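Local structure of mucus binding protein (Lactobacillus reuteri, 3I57) at residues A[16-21]-A[38-43]; A[28-33]-A[65-70]; A[32-37]-A[51-56]; A[96-101]-A[161-166]; A[112-117]-A[149-154]. The protein probably binds mucus as a cell-wall-attached bacterial surface protein, and its type 2 repeat, the piece described here, has immunoglobulin-binding activity. All blocks are in the same frame, centred on the assembly; numbering follows the deposited sequence.

Contact 1 of 5, residues A[16-21]-A[38-43]; sequences MLRQDD and IKKFEG
Arg18 of strand 15-24 runs past the edge of the Phe41 ring on helix 35-43, and its aliphatic base and charged tip meet different partners. CB starts the contact at the edge of that ring, 3.9 Å from Phe41 CZ. CG stands trans to the backbone N (chi1 -166°), and the chain runs straight until it bends at chi3 (88°). The bend brings one face of the guanidinium to the rim of the ring at Phe41 CE2, 4.2 Å from Arg18 NH1, with the two planes 44° apart. The rest of the tip holds Asp20 side-on, Arg18 NE to Asp20 OD1 and Arg18 NH2 to Asp20 OD2 both at 2.9 Å, which fixes the rotation of the guanidinium. An alanine here is likely to leave Asp20 without its charge partner and strip the cover from Phe41 CE2, although CB would still touch CZ. Leu17 completes the packing, with CB 3.7 Å from Phe41 CE1 and CD1 over one face of the ring in a CH-pi contact, 4.3 Å from the centroid; Lys40 CD covers the other face, while Lys40 NZ pairs with Asp44. Both Leu17 and Arg18 can look toward the helix because they form a classic beta bulge opposite Tyr8 of strand 2-10. Phe41 thus plugs the helix of this beta-grasp unit onto its sheet, among Tyr8, Tyr46 of strand 46-51 and Phe73 of strand 67-80.

Contact 2 of 5, residues A[28-33]-A[65-70]; sequences ETIPYS and NDQFYT. With CA (calcium ion), chain C.
Asn65 O, a backbone oxygen, binds the calcium ion at 2.4 Å, just ahead of Gln67 and Tyr69, the residues that meet Ile30 across the contact. Two waters, at 2.5 and 2.4 Å from the calcium, share the coordination with Asn65 O, and Gln2 OE1, Asp60 OD1 and Asp62 O complete it. The first of these waters donates to Asp66 OD1 at 2.8 Å, so Asp66 positions a ligand from the second shell. Beyond the metal the contact turns apolar. Ile30 sets CG1 beside its backbone N (chi1 -63°) and runs on extended, so that CD1 alone makes the approach. This methyl lies 4.4 Å from Tyr69 CE2, slanting toward the ring, and also borders the end of Gln67. The hydroxyl of Tyr69 is held by Glu57. Behind Ile30 the backbone folds sharply: Tyr32 N bonds to Ile30 O at 2.8 Å, closing an inverse gamma turn centred on Pro31. The contact is thin, but Ile30 is buried, packing also on Val4 of strand 2-10, Leu22 of strand 15-24 and Phe59. Through it the connection between strand 15-24 and helix 35-43 lies against the beginning of strand 67-80, where that strand leaves the calcium loop.

Contact 3 of 5, residues A[32-37]-A[51-56]; sequences YSTAEG and DNFPAG
Thr34 and Asp51 come at each other from opposite directions and close a 2.7 Å hydrogen bond from Thr34 OG1 to Asp51 OD2. The threonine puts its hydroxyl between backbone N and carbonyl carbon, the crowded position (chi1 53°), and this rotation sends OG1 to the carboxylate while CG2 swings to Phe53 CB, 3.6 Å away. The hydroxyl meets OD2 on the syn side, 31° out of the carboxylate plane. Asp51 extends its CG trans to the main-chain N, and its other oxygen turns back along the chain: OD1 accepts a hydrogen bond from Phe53 N at 2.9 Å, nearly end-on, making an Asx turn. With both oxygens engaged the carboxylate can hardly rotate, and an alanine in its place would probably leave the Thr34 hydroxyl and the Phe53 N-H without these acceptors and let the turn relax. Phe53 in turn presents a ring face to Tyr32, whose edge at CD2 stands over it in a T-shaped pair, centroids 5.5 Å apart and planes at 72°. The carbonyl Tyr32 O also nears this ring, 3.4 Å from CE2. At the entrance to helix 35-43, Ser33 OG caps Ala35 N at 2.9 Å. The Thr34-Asp51 bond and the Tyr32-Phe53 pair join this helix start to the loop after strand 46-51, with Tyr69 meeting Phe53 edge-to-face and Val71, also on strand 67-80, packed against Thr34 and Asp51.

Contact 4 of 5, residues A[96-101]-A[161-166]; sequences LTETVH and AVVKRS
Val100 and Val163 supply the purely apolar part, their side chains running alongside each other, pointed opposite ways, with Val100 CG2 4.0 Å from Val163 CG1. One carboxylate oxygen also lies against carbon. Glu98, with CG trans to its backbone N (chi1 159°) and the chain extended beyond it, pushes OE2 to 3.5 Å from Val163 CG1 and 3.4 Å from Arg165 CG. The two charged side chains cross at about a right angle and do not form a salt bridge with each other: Arg165 bends at chi2 and carries its tip away, leaving NE 5.3 Å from Glu98 OE2. That tip has other partners. Its NH2 pairs with Glu160, and NH1 donates to Lys164 O at 3.1 Å, well above the carbonyl plane though within the guanidinium's own plane. Val163 CG1 lies over one face of the same guanidinium. Water provides the third kind of interaction, with one molecule apparently donating to Glu98 OE1 at 2.7 Å and accepting a weak bond from Arg165 N. Burial of Glu98 beside this hydrocarbon might raise its pKa, an effect the nearby arginine charge would offset. In the fold, strand 93-104 of the long mixed sheet here faces strand 162-168 of the small antiparallel sheet, with Leu148 of strand 148-149 and Val179 of strand 176-183 filling in alongside.

Contact 5 of 5, residues A[112-117]-A[149-154]; sequences EDQTAQ and TSPTIA
This is a small surface contact in the Muc B2-like part of the chain, in which one side chain, Gln114 of strand 112-127, reaches the backbone of Thr149 and the ring of Pro151 where strand 148-149 gives way to loop. Gln114 keeps CG beside its backbone N (chi1 -76°) and then runs extended (chi2 -176°), which carries the amide across the space between the two segments. As modelled, Gln114 OE1 lies 2.9 Å from Thr149 O. Two oxygens so close suggest that the amide may be turned over, in which case a hydrogen bond to this carbonyl is possible; the geometry alone does not settle it. The end of the amide also borders Pro151 CD, and the two side chains approach from opposite directions. Either end of the contact is held by firmer bonds. Gln114 pairs through its backbone with Val100 on strand 93-104, while Ser150 pairs with Ala161 and Pro151 O accepts from the hydroxyl of Tyr181. About 94 Å² is buried in all. The chemistry is that of a polar arm laid against a main-chain carbonyl and a proline ring; the polar part of the contact therefore rests on the Gln114 amide and the backbone carbonyl, since the side chain of Thr149 points away.

From the N terminus, contact 1 opens first, on strand 15-24, and closes on helix 35-43. Its span is crossed by those of contacts 2 and 3, which both begin in the connection before that helix and share Tyr32 and Ser33. Contact 3 closes first, after strand 46-51; contact 2 closes later, past the calcium loop on strand 67-80. Together the three tie helix, sheet and metal site into one unit. Contact 4 then opens on strand 93-104 and closes on strand 162-168, with contact 5 lying wholly within its span, on the neighbouring strand 112-127. The two groups lie at opposite ends of an elongated chain, contacts 1 and 4 about 56 Å apart between centres.

Contact 1 of 5, residues A[16-21]-A[38-43]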
# COMPACT_ATOMS: atom_id res chain seq x y z
N MET A 16 -22.14 -7.41 -4.33
CA MET A 16 -22.68 -8.61 -3.69
C MET A 16 -21.69 -9.73 -3.86
O MET A 16 -21.18 -9.97 -4.97
CB MET A 16 -24.06 -9.02 -4.26
CG MET A 16 -24.73 -10.14 -3.42
SD MET A 16 -26.50 -10.40 -3.79
CE MET A 16 -26.31 -11.47 -5.23
N LEU A 17 -21.39 -10.41 -2.75
CA LEU A 17 -20.38 -11.46 -2.74
C LEU A 17 -21.01 -12.84 -2.86
O LEU A 17 -20.39 -13.73 -3.42
CB LEU A 17 -19.60 -11.40 -1.44
CG LEU A 17 -18.96 -10.05 -1.18
CD1 LEU A 17 -18.62 -9.98 0.34
CD2 LEU A 17 -17.73 -9.87 -2.07
N ARG A 18 -22.22 -13.02 -2.33
CA ARG A 18 -22.93 -14.31 -2.37
C ARG A 18 -24.35 -14.08 -1.91
O ARG A 18 -24.62 -13.16 -1.14
CB ARG A 18 -22.26 -15.30 -1.42
CG ARG A 18 -22.65 -16.78 -1.58
CD ARG A 18 -21.91 -17.63 -0.51
NE ARG A 18 -22.63 -17.74 0.77
CZ ARG A 18 -22.07 -18.18 1.90
NH1 ARG A 18 -20.77 -18.49 1.93
NH2 ARG A 18 -22.79 -18.30 3.02
N GLN A 19 -25.27 -14.89 -2.41
CA GLN A 19 -26.65 -14.88 -1.88
C GLN A 19 -27.08 -16.29 -1.54
O GLN A 19 -26.89 -17.21 -2.36
CB GLN A 19 -27.62 -14.32 -2.91
CG GLN A 19 -29.10 -14.33 -2.43
CD GLN A 19 -29.99 -13.59 -3.39
OE1 GLN A 19 -29.75 -12.42 -3.68
NE2 GLN A 19 -31.04 -14.26 -3.88
N ASP A 20 -27.66 -16.44 -0.36
CA ASP A 20 -28.16 -17.74 0.08
C ASP A 20 -29.67 -17.64 0.08
O ASP A 20 -30.22 -16.72 0.71
CB ASP A 20 -27.72 -18.05 1.53
CG ASP A 20 -26.21 -18.26 1.67
OD1 ASP A 20 -25.51 -18.30 0.65
OD2 ASP A 20 -25.73 -18.42 2.82
N ASP A 21 -30.32 -18.58 -0.61
CA ASP A 21 -31.78 -18.68 -0.66
C ASP A 21 -32.29 -19.73 0.32
O ASP A 21 -31.65 -20.78 0.50
CB ASP A 21 -32.23 -19.06 -2.07
CG ASP A 21 -32.14 -17.93 -3.04
OD1 ASP A 21 -31.77 -16.81 -2.64
OD2 ASP A 21 -32.47 -18.16 -4.23
N ILE A 38 -20.50 -15.34 7.84
CA ILE A 38 -19.62 -14.32 8.43
C ILE A 38 -18.20 -14.88 8.64
O ILE A 38 -17.21 -14.26 8.24
CB ILE A 38 -20.20 -13.73 9.72
CG1 ILE A 38 -21.41 -12.84 9.40
CG2 ILE A 38 -19.15 -12.93 10.50
CD1 ILE A 38 -22.35 -12.59 10.64
N LYS A 39 -18.10 -16.06 9.23
CA LYS A 39 -16.78 -16.69 9.39
C LYS A 39 -16.00 -16.83 8.07
O LYS A 39 -14.79 -16.53 8.01
CB LYS A 39 -16.94 -18.05 10.05
CG LYS A 39 -15.65 -18.78 10.34
CD LYS A 39 -15.99 -20.04 11.17
CE LYS A 39 -14.87 -21.07 11.18
NZ LYS A 39 -13.84 -20.82 12.21
N LYS A 40 -16.69 -17.28 7.03
CA LYS A 40 -16.08 -17.46 5.72
C LYS A 40 -15.52 -16.14 5.17
O LYS A 40 -14.34 -16.06 4.80
CB LYS A 40 -17.08 -18.09 4.74
CG LYS A 40 -16.53 -18.37 3.32
CD LYS A 40 -16.57 -17.11 2.45
CE LYS A 40 -16.08 -17.40 1.00
NZ LYS A 40 -14.71 -18.01 1.02
N PHE A 41 -16.34 -15.10 5.13
CA PHE A 41 -15.85 -13.84 4.61
C PHE A 41 -14.77 -13.19 5.49
O PHE A 41 -13.80 -12.61 4.97
CB PHE A 41 -17.01 -12.90 4.25
CG PHE A 41 -17.81 -13.41 3.07
CD1 PHE A 41 -17.22 -13.44 1.81
CD2 PHE A 41 -19.08 -13.91 3.23
CE1 PHE A 41 -17.91 -13.94 0.73
CE2 PHE A 41 -19.77 -14.44 2.15
CZ PHE A 41 -19.20 -14.44 0.91
N GLU A 42 -14.87 -13.34 6.81
CA GLU A 42 -13.81 -12.82 7.68
C GLU A 42 -12.49 -13.58 7.40
O GLU A 42 -11.42 -13.00 7.46
CB GLU A 42 -14.26 -12.76 9.15
CG GLU A 42 -15.40 -11.70 9.37
CD GLU A 42 -15.64 -11.30 10.84
OE1 GLU A 42 -15.55 -12.20 11.69
OE2 GLU A 42 -15.95 -10.10 11.15
N GLY A 43 -12.60 -14.83 6.99
CA GLY A 43 -11.43 -15.60 6.56
C GLY A 43 -10.83 -15.11 5.26
O GLY A 43 -9.69 -15.45 4.94

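Contact 2 of 5, residues A[28-33]-A[65-70]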
# COMPACT_ATOMS: atom_id res chain seq x y z
N GLU A 28 -43.03 -20.23 10.19
CA GLU A 28 -41.90 -21.05 10.60
C GLU A 28 -40.74 -20.12 10.95
O GLU A 28 -40.50 -19.14 10.25
CB GLU A 28 -41.51 -21.99 9.45
CG GLU A 28 -40.23 -22.82 9.67
CD GLU A 28 -39.73 -23.47 8.38
OE1 GLU A 28 -40.53 -23.66 7.42
OE2 GLU A 28 -38.53 -23.81 8.33
N THR A 29 -40.01 -20.43 12.02
CA THR A 29 -38.77 -19.69 12.30
C THR A 29 -37.72 -19.98 11.21
O THR A 29 -37.47 -21.15 10.89
CB THR A 29 -38.23 -19.99 13.71
OG1 THR A 29 -39.16 -19.52 14.68
CG2 THR A 29 -36.82 -19.30 13.94
N ILE A 30 -37.11 -18.94 10.63
CA ILE A 30 -36.22 -19.20 9.46
C ILE A 30 -35.00 -19.98 9.97
O ILE A 30 -34.31 -19.48 10.82
CB ILE A 30 -35.77 -17.89 8.75
CG1 ILE A 30 -36.96 -17.12 8.14
CG2 ILE A 30 -34.70 -18.22 7.66
CD1 ILE A 30 -36.70 -15.62 7.94
N PRO A 31 -34.77 -21.21 9.48
CA PRO A 31 -33.73 -22.04 10.07
C PRO A 31 -32.39 -21.70 9.47
O PRO A 31 -31.84 -22.46 8.65
CB PRO A 31 -34.15 -23.48 9.70
CG PRO A 31 -34.96 -23.32 8.46
CD PRO A 31 -35.62 -21.96 8.53
N TYR A 32 -31.88 -20.53 9.84
CA TYR A 32 -30.64 -20.02 9.27
C TYR A 32 -29.91 -19.20 10.32
O TYR A 32 -30.54 -18.50 11.15
CB TYR A 32 -30.97 -19.10 8.07
CG TYR A 32 -29.80 -18.62 7.25
CD1 TYR A 32 -29.33 -19.37 6.17
CD2 TYR A 32 -29.21 -17.39 7.51
CE1 TYR A 32 -28.27 -18.94 5.39
CE2 TYR A 32 -28.16 -16.95 6.75
CZ TYR A 32 -27.70 -17.71 5.68
OH TYR A 32 -26.65 -17.23 4.95
N SER A 33 -28.59 -19.27 10.23
CA SER A 33 -27.71 -18.38 10.97
C SER A 33 -26.67 -17.80 10.02
O SER A 33 -26.20 -18.49 9.11
CB SER A 33 -26.97 -19.15 12.07
OG SER A 33 -25.81 -18.46 12.48
N ASN A 65 -44.30 -11.04 -2.09
CA ASN A 65 -42.99 -10.46 -1.83
C ASN A 65 -42.08 -11.41 -1.03
O ASN A 65 -42.53 -12.02 -0.03
CB ASN A 65 -43.18 -9.17 -1.05
CG ASN A 65 -44.01 -8.15 -1.82
OD1 ASN A 65 -45.08 -7.72 -1.36
ND2 ASN A 65 -43.54 -7.78 -3.01
N ASP A 66 -40.82 -11.51 -1.45
CA ASP A 66 -39.81 -12.25 -0.70
C ASP A 66 -39.18 -11.38 0.39
O ASP A 66 -39.30 -10.14 0.37
CB ASP A 66 -38.69 -12.77 -1.63
CG ASP A 66 -39.19 -13.80 -2.63
OD1 ASP A 66 -40.33 -14.28 -2.49
OD2 ASP A 66 -38.43 -14.14 -3.56
N GLN A 67 -38.48 -12.03 1.32
CA GLN A 67 -37.77 -11.34 2.38
C GLN A 67 -36.30 -11.27 2.02
O GLN A 67 -35.73 -12.27 1.63
CB GLN A 67 -37.95 -12.09 3.70
CG GLN A 67 -39.37 -11.95 4.28
CD GLN A 67 -39.70 -13.00 5.32
OE1 GLN A 67 -39.33 -12.88 6.50
NE2 GLN A 67 -40.38 -14.03 4.89
N PHE A 68 -35.70 -10.08 2.11
CA PHE A 68 -34.27 -9.92 1.86
C PHE A 68 -33.56 -9.41 3.09
O PHE A 68 -34.05 -8.47 3.74
CB PHE A 68 -34.05 -8.92 0.70
CG PHE A 68 -34.64 -9.38 -0.62
CD1 PHE A 68 -33.84 -9.94 -1.59
CD2 PHE A 68 -36.00 -9.25 -0.88
CE1 PHE A 68 -34.38 -10.37 -2.84
CE2 PHE A 68 -36.56 -9.67 -2.10
CZ PHE A 68 -35.76 -10.23 -3.07
N TYR A 69 -32.39 -9.98 3.41
CA TYR A 69 -31.60 -9.46 4.52
C TYR A 69 -30.15 -9.40 4.10
O TYR A 69 -29.62 -10.39 3.60
CB TYR A 69 -31.70 -10.40 5.73
CG TYR A 69 -33.12 -10.61 6.13
CD1 TYR A 69 -33.81 -9.64 6.85
CD2 TYR A 69 -33.81 -11.75 5.72
CE1 TYR A 69 -35.13 -9.82 7.20
CE2 TYR A 69 -35.13 -11.94 6.09
CZ TYR A 69 -35.78 -10.97 6.81
OH TYR A 69 -37.10 -11.16 7.18
N THR A 70 -29.52 -8.25 4.33
CA THR A 70 -28.10 -8.08 3.98
C THR A 70 -27.16 -8.32 5.17
O THR A 70 -27.51 -8.11 6.35
CB THR A 70 -27.84 -6.69 3.36
OG1 THR A 70 -28.24 -5.68 4.29
CG2 THR A 70 -28.62 -6.50 2.04
CA CA C . -43.09 -13.86 1.31
O HOH W 1 -42.10 -15.18 -0.58
O HOH W 2 -40.97 -14.39 2.24

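Contact 3 of 5, residues A[32-37]-A[51-56]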
# COMPACT_ATOMS: atom_id res chain seq x y z
N TYR A 32 -31.88 -20.53 9.84
CA TYR A 32 -30.64 -20.02 9.27
C TYR A 32 -29.91 -19.20 10.32
O TYR A 32 -30.54 -18.50 11.15
CB TYR A 32 -30.97 -19.10 8.07
CG TYR A 32 -29.80 -18.62 7.25
CD1 TYR A 32 -29.33 -19.37 6.17
CD2 TYR A 32 -29.21 -17.39 7.51
CE1 TYR A 32 -28.27 -18.94 5.39
CE2 TYR A 32 -28.16 -16.95 6.75
CZ TYR A 32 -27.70 -17.71 5.68
OH TYR A 32 -26.65 -17.23 4.95
N SER A 33 -28.59 -19.27 10.23
CA SER A 33 -27.71 -18.38 10.97
C SER A 33 -26.67 -17.80 10.02
O SER A 33 -26.20 -18.49 9.11
CB SER A 33 -26.97 -19.15 12.07
OG SER A 33 -25.81 -18.46 12.48
N THR A 34 -26.32 -16.55 10.24
CA THR A 34 -25.31 -15.89 9.44
C THR A 34 -23.91 -16.26 9.90
O THR A 34 -22.93 -15.79 9.33
CB THR A 34 -25.44 -14.38 9.56
OG1 THR A 34 -25.43 -14.04 10.96
CG2 THR A 34 -26.77 -13.88 8.86
N ALA A 35 -23.81 -17.12 10.93
CA ALA A 35 -22.48 -17.38 11.53
C ALA A 35 -21.44 -17.98 10.59
O ALA A 35 -20.30 -17.49 10.53
CB ALA A 35 -22.60 -18.23 12.83
N GLU A 36 -21.80 -19.03 9.85
CA GLU A 36 -20.85 -19.60 8.92
C GLU A 36 -20.46 -18.63 7.81
O GLU A 36 -19.30 -18.57 7.42
CB GLU A 36 -21.36 -20.92 8.33
CG GLU A 36 -21.21 -22.08 9.32
CD GLU A 36 -22.00 -23.31 8.91
OE1 GLU A 36 -22.61 -23.29 7.81
OE2 GLU A 36 -22.01 -24.29 9.68
N GLY A 37 -21.42 -17.89 7.28
CA GLY A 37 -21.11 -16.99 6.18
C GLY A 37 -20.20 -15.87 6.66
O GLY A 37 -19.25 -15.48 5.99
N ASP A 51 -24.87 -6.85 10.35
CA ASP A 51 -25.67 -8.04 10.04
C ASP A 51 -27.14 -7.67 10.23
O ASP A 51 -27.60 -7.47 11.35
CB ASP A 51 -25.26 -9.18 10.98
CG ASP A 51 -26.10 -10.46 10.82
OD1 ASP A 51 -27.10 -10.48 10.06
OD2 ASP A 51 -25.72 -11.44 11.50
N ASN A 52 -27.87 -7.61 9.12
CA ASN A 52 -29.28 -7.19 9.10
C ASN A 52 -30.25 -8.35 9.15
O ASN A 52 -31.46 -8.15 9.05
CB ASN A 52 -29.55 -6.36 7.85
CG ASN A 52 -28.86 -5.02 7.87
OD1 ASN A 52 -28.20 -4.62 6.90
ND2 ASN A 52 -28.98 -4.32 8.99
N PHE A 53 -29.75 -9.57 9.33
CA PHE A 53 -30.63 -10.73 9.49
C PHE A 53 -31.07 -10.81 10.95
O PHE A 53 -30.25 -11.02 11.83
CB PHE A 53 -29.89 -12.03 9.14
CG PHE A 53 -30.79 -13.25 9.14
CD1 PHE A 53 -31.75 -13.43 8.15
CD2 PHE A 53 -30.67 -14.23 10.12
CE1 PHE A 53 -32.58 -14.55 8.16
CE2 PHE A 53 -31.51 -15.35 10.14
CZ PHE A 53 -32.45 -15.51 9.18
N PRO A 54 -32.37 -10.63 11.22
CA PRO A 54 -32.78 -10.53 12.61
C PRO A 54 -32.81 -11.88 13.31
O PRO A 54 -33.30 -12.84 12.76
CB PRO A 54 -34.21 -9.97 12.51
CG PRO A 54 -34.34 -9.44 11.15
CD PRO A 54 -33.47 -10.32 10.31
N ALA A 55 -32.34 -11.91 14.56
CA ALA A 55 -32.42 -13.11 15.39
C ALA A 55 -33.83 -13.65 15.44
O ALA A 55 -34.77 -12.91 15.74
CB ALA A 55 -31.94 -12.78 16.83
N GLY A 56 -34.01 -14.93 15.13
CA GLY A 56 -35.33 -15.55 15.32
C GLY A 56 -36.42 -15.08 14.39
O GLY A 56 -37.61 -15.33 14.64

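Contact 4 of 5, residues A[96-101]-A[161-166]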
# COMPACT_ATOMS: atom_id res chain seq x y z
N LEU A 96 17.71 6.16 -3.43
CA LEU A 96 18.15 7.10 -4.45
C LEU A 96 19.68 7.13 -4.50
O LEU A 96 20.35 6.86 -3.50
CB LEU A 96 17.67 8.52 -4.14
CG LEU A 96 16.17 8.75 -3.94
CD1 LEU A 96 15.92 10.26 -3.81
CD2 LEU A 96 15.42 8.20 -5.14
N THR A 97 20.22 7.48 -5.66
CA THR A 97 21.66 7.46 -5.87
C THR A 97 22.18 8.84 -6.27
O THR A 97 21.64 9.49 -7.17
CB THR A 97 22.05 6.44 -6.97
OG1 THR A 97 21.66 5.13 -6.57
CG2 THR A 97 23.56 6.45 -7.25
N GLU A 98 23.23 9.29 -5.58
CA GLU A 98 23.89 10.52 -5.96
C GLU A 98 25.07 10.13 -6.86
O GLU A 98 25.79 9.19 -6.53
CB GLU A 98 24.38 11.26 -4.71
CG GLU A 98 25.50 12.25 -5.05
CD GLU A 98 26.06 12.93 -3.81
OE1 GLU A 98 26.43 12.19 -2.88
OE2 GLU A 98 26.14 14.19 -3.81
N THR A 99 25.26 10.83 -7.98
CA THR A 99 26.37 10.54 -8.90
C THR A 99 27.19 11.80 -9.08
O THR A 99 26.64 12.86 -9.43
CB THR A 99 25.86 10.12 -10.29
OG1 THR A 99 25.06 8.96 -10.15
CG2 THR A 99 27.02 9.78 -11.23
N VAL A 100 28.49 11.69 -8.84
CA VAL A 100 29.42 12.78 -9.06
C VAL A 100 30.40 12.43 -10.17
O VAL A 100 31.12 11.42 -10.08
CB VAL A 100 30.21 13.12 -7.81
CG1 VAL A 100 31.16 14.32 -8.08
CG2 VAL A 100 29.25 13.39 -6.63
N HIS A 101 30.39 13.25 -11.21
CA HIS A 101 31.33 13.14 -12.30
C HIS A 101 32.55 14.02 -12.02
O HIS A 101 32.46 15.03 -11.30
CB HIS A 101 30.67 13.63 -13.61
CG HIS A 101 29.43 12.90 -14.00
ND1 HIS A 101 29.39 11.53 -14.14
CD2 HIS A 101 28.20 13.35 -14.33
CE1 HIS A 101 28.17 11.17 -14.54
NE2 HIS A 101 27.43 12.26 -14.63
N ALA A 161 35.98 20.16 -3.06
CA ALA A 161 36.86 19.16 -2.51
C ALA A 161 36.12 17.96 -1.93
O ALA A 161 36.55 16.83 -2.10
CB ALA A 161 37.81 19.79 -1.46
N VAL A 162 34.99 18.23 -1.27
CA VAL A 162 34.18 17.19 -0.66
C VAL A 162 32.74 17.52 -1.00
O VAL A 162 32.26 18.61 -0.71
CB VAL A 162 34.39 17.13 0.88
CG1 VAL A 162 33.39 16.23 1.52
CG2 VAL A 162 35.80 16.60 1.18
N VAL A 163 32.07 16.58 -1.66
CA VAL A 163 30.68 16.79 -2.08
C VAL A 163 29.72 16.19 -1.06
O VAL A 163 29.71 14.99 -0.86
CB VAL A 163 30.45 16.19 -3.47
CG1 VAL A 163 29.00 16.29 -3.86
CG2 VAL A 163 31.34 16.90 -4.47
N LYS A 164 28.97 17.06 -0.40
CA LYS A 164 27.94 16.69 0.56
C LYS A 164 26.61 17.20 0.06
O LYS A 164 26.40 18.41 -0.10
CB LYS A 164 28.26 17.30 1.93
CG LYS A 164 29.60 16.82 2.52
CD LYS A 164 29.81 17.44 3.91
CE LYS A 164 31.17 17.07 4.50
NZ LYS A 164 32.11 18.23 4.56
N ARG A 165 25.70 16.29 -0.22
CA ARG A 165 24.36 16.70 -0.66
C ARG A 165 23.32 15.83 0.02
O ARG A 165 23.66 14.81 0.61
CB ARG A 165 24.21 16.52 -2.18
CG ARG A 165 25.20 17.32 -3.04
CD ARG A 165 24.89 18.82 -3.03
NE ARG A 165 25.69 19.49 -4.06
CZ ARG A 165 26.96 19.85 -3.88
NH1 ARG A 165 27.55 19.65 -2.71
NH2 ARG A 165 27.65 20.40 -4.88
N SER A 166 22.05 16.21 -0.12
CA SER A 166 20.93 15.49 0.46
C SER A 166 19.85 15.37 -0.59
O SER A 166 19.84 16.14 -1.57
CB SER A 166 20.36 16.26 1.64
OG SER A 166 21.30 16.18 2.70
O HOH W 3 27.43 13.45 -0.71

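Contact 5 of 5, residues A[112-117]-A[149-154]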
# COMPACT_ATOMS: atom_id res chain seq x y z
N GLU A 112 37.03 8.51 -12.37
CA GLU A 112 35.77 7.76 -12.46
C GLU A 112 34.75 8.33 -11.49
O GLU A 112 35.12 8.82 -10.43
CB GLU A 112 35.98 6.27 -12.17
CG GLU A 112 37.01 5.57 -13.10
CD GLU A 112 36.79 5.89 -14.57
OE1 GLU A 112 35.66 5.70 -15.06
OE2 GLU A 112 37.74 6.34 -15.25
N ASP A 113 33.49 8.27 -11.88
CA ASP A 113 32.37 8.69 -11.05
C ASP A 113 32.46 8.06 -9.66
O ASP A 113 32.94 6.93 -9.52
CB ASP A 113 31.06 8.18 -11.66
CG ASP A 113 30.64 8.90 -12.93
OD1 ASP A 113 31.31 9.87 -13.35
OD2 ASP A 113 29.59 8.48 -13.49
N GLN A 114 31.99 8.78 -8.65
CA GLN A 114 31.69 8.19 -7.35
C GLN A 114 30.20 8.33 -7.12
O GLN A 114 29.58 9.26 -7.61
CB GLN A 114 32.43 8.92 -6.24
CG GLN A 114 33.89 8.56 -6.18
CD GLN A 114 34.59 9.23 -5.02
OE1 GLN A 114 35.49 10.04 -5.23
NE2 GLN A 114 34.18 8.89 -3.80
N THR A 115 29.64 7.37 -6.40
CA THR A 115 28.21 7.38 -6.11
C THR A 115 27.97 7.16 -4.65
O THR A 115 28.84 6.67 -3.94
CB THR A 115 27.45 6.30 -6.88
OG1 THR A 115 27.99 5.00 -6.60
CG2 THR A 115 27.52 6.61 -8.39
N ALA A 116 26.77 7.52 -4.21
CA ALA A 116 26.35 7.25 -2.85
C ALA A 116 24.85 7.08 -2.87
O ALA A 116 24.18 7.55 -3.81
CB ALA A 116 26.72 8.38 -1.94
N GLN A 117 24.31 6.46 -1.83
CA GLN A 117 22.90 6.12 -1.82
C GLN A 117 22.23 6.53 -0.53
O GLN A 117 22.87 6.56 0.53
CB GLN A 117 22.71 4.63 -2.08
CG GLN A 117 23.05 4.21 -3.52
CD GLN A 117 22.51 2.84 -3.84
OE1 GLN A 117 22.51 1.95 -2.99
NE2 GLN A 117 22.06 2.65 -5.07
N THR A 149 34.73 12.47 -1.36
CA THR A 149 35.94 13.27 -1.48
C THR A 149 36.42 13.18 -2.91
O THR A 149 36.62 12.09 -3.45
CB THR A 149 37.04 12.77 -0.56
OG1 THR A 149 36.57 12.79 0.80
CG2 THR A 149 38.28 13.68 -0.67
N SER A 150 36.58 14.34 -3.52
CA SER A 150 37.08 14.37 -4.88
C SER A 150 38.55 13.90 -4.87
O SER A 150 39.31 14.25 -3.95
CB SER A 150 36.96 15.79 -5.46
OG SER A 150 35.59 16.22 -5.46
N PRO A 151 38.92 13.10 -5.86
CA PRO A 151 40.30 12.60 -5.90
C PRO A 151 41.32 13.70 -6.10
O PRO A 151 41.03 14.74 -6.70
CB PRO A 151 40.32 11.66 -7.11
CG PRO A 151 39.05 11.96 -7.90
CD PRO A 151 38.06 12.46 -6.87
N THR A 152 42.53 13.44 -5.64
CA THR A 152 43.65 14.36 -5.86
C THR A 152 44.34 14.00 -7.16
O THR A 152 44.72 12.86 -7.38
CB THR A 152 44.64 14.26 -4.70
OG1 THR A 152 43.98 14.70 -3.52
CG2 THR A 152 45.90 15.12 -4.97
N ILE A 153 44.44 14.98 -8.04
CA ILE A 153 45.07 14.79 -9.33
C ILE A 153 46.23 15.79 -9.42
O ILE A 153 46.01 17.01 -9.40
CB ILE A 153 44.05 14.99 -10.48
CG1 ILE A 153 42.82 14.11 -10.24
CG2 ILE A 153 44.66 14.68 -11.86
CD1 ILE A 153 41.80 14.12 -11.36
N ALA A 154 47.46 15.29 -9.49
CA ALA A 154 48.63 16.17 -9.50
C ALA A 154 48.48 17.25 -10.55
O ALA A 154 48.15 16.98 -11.71
CB ALA A 154 49.92 15.37 -9.74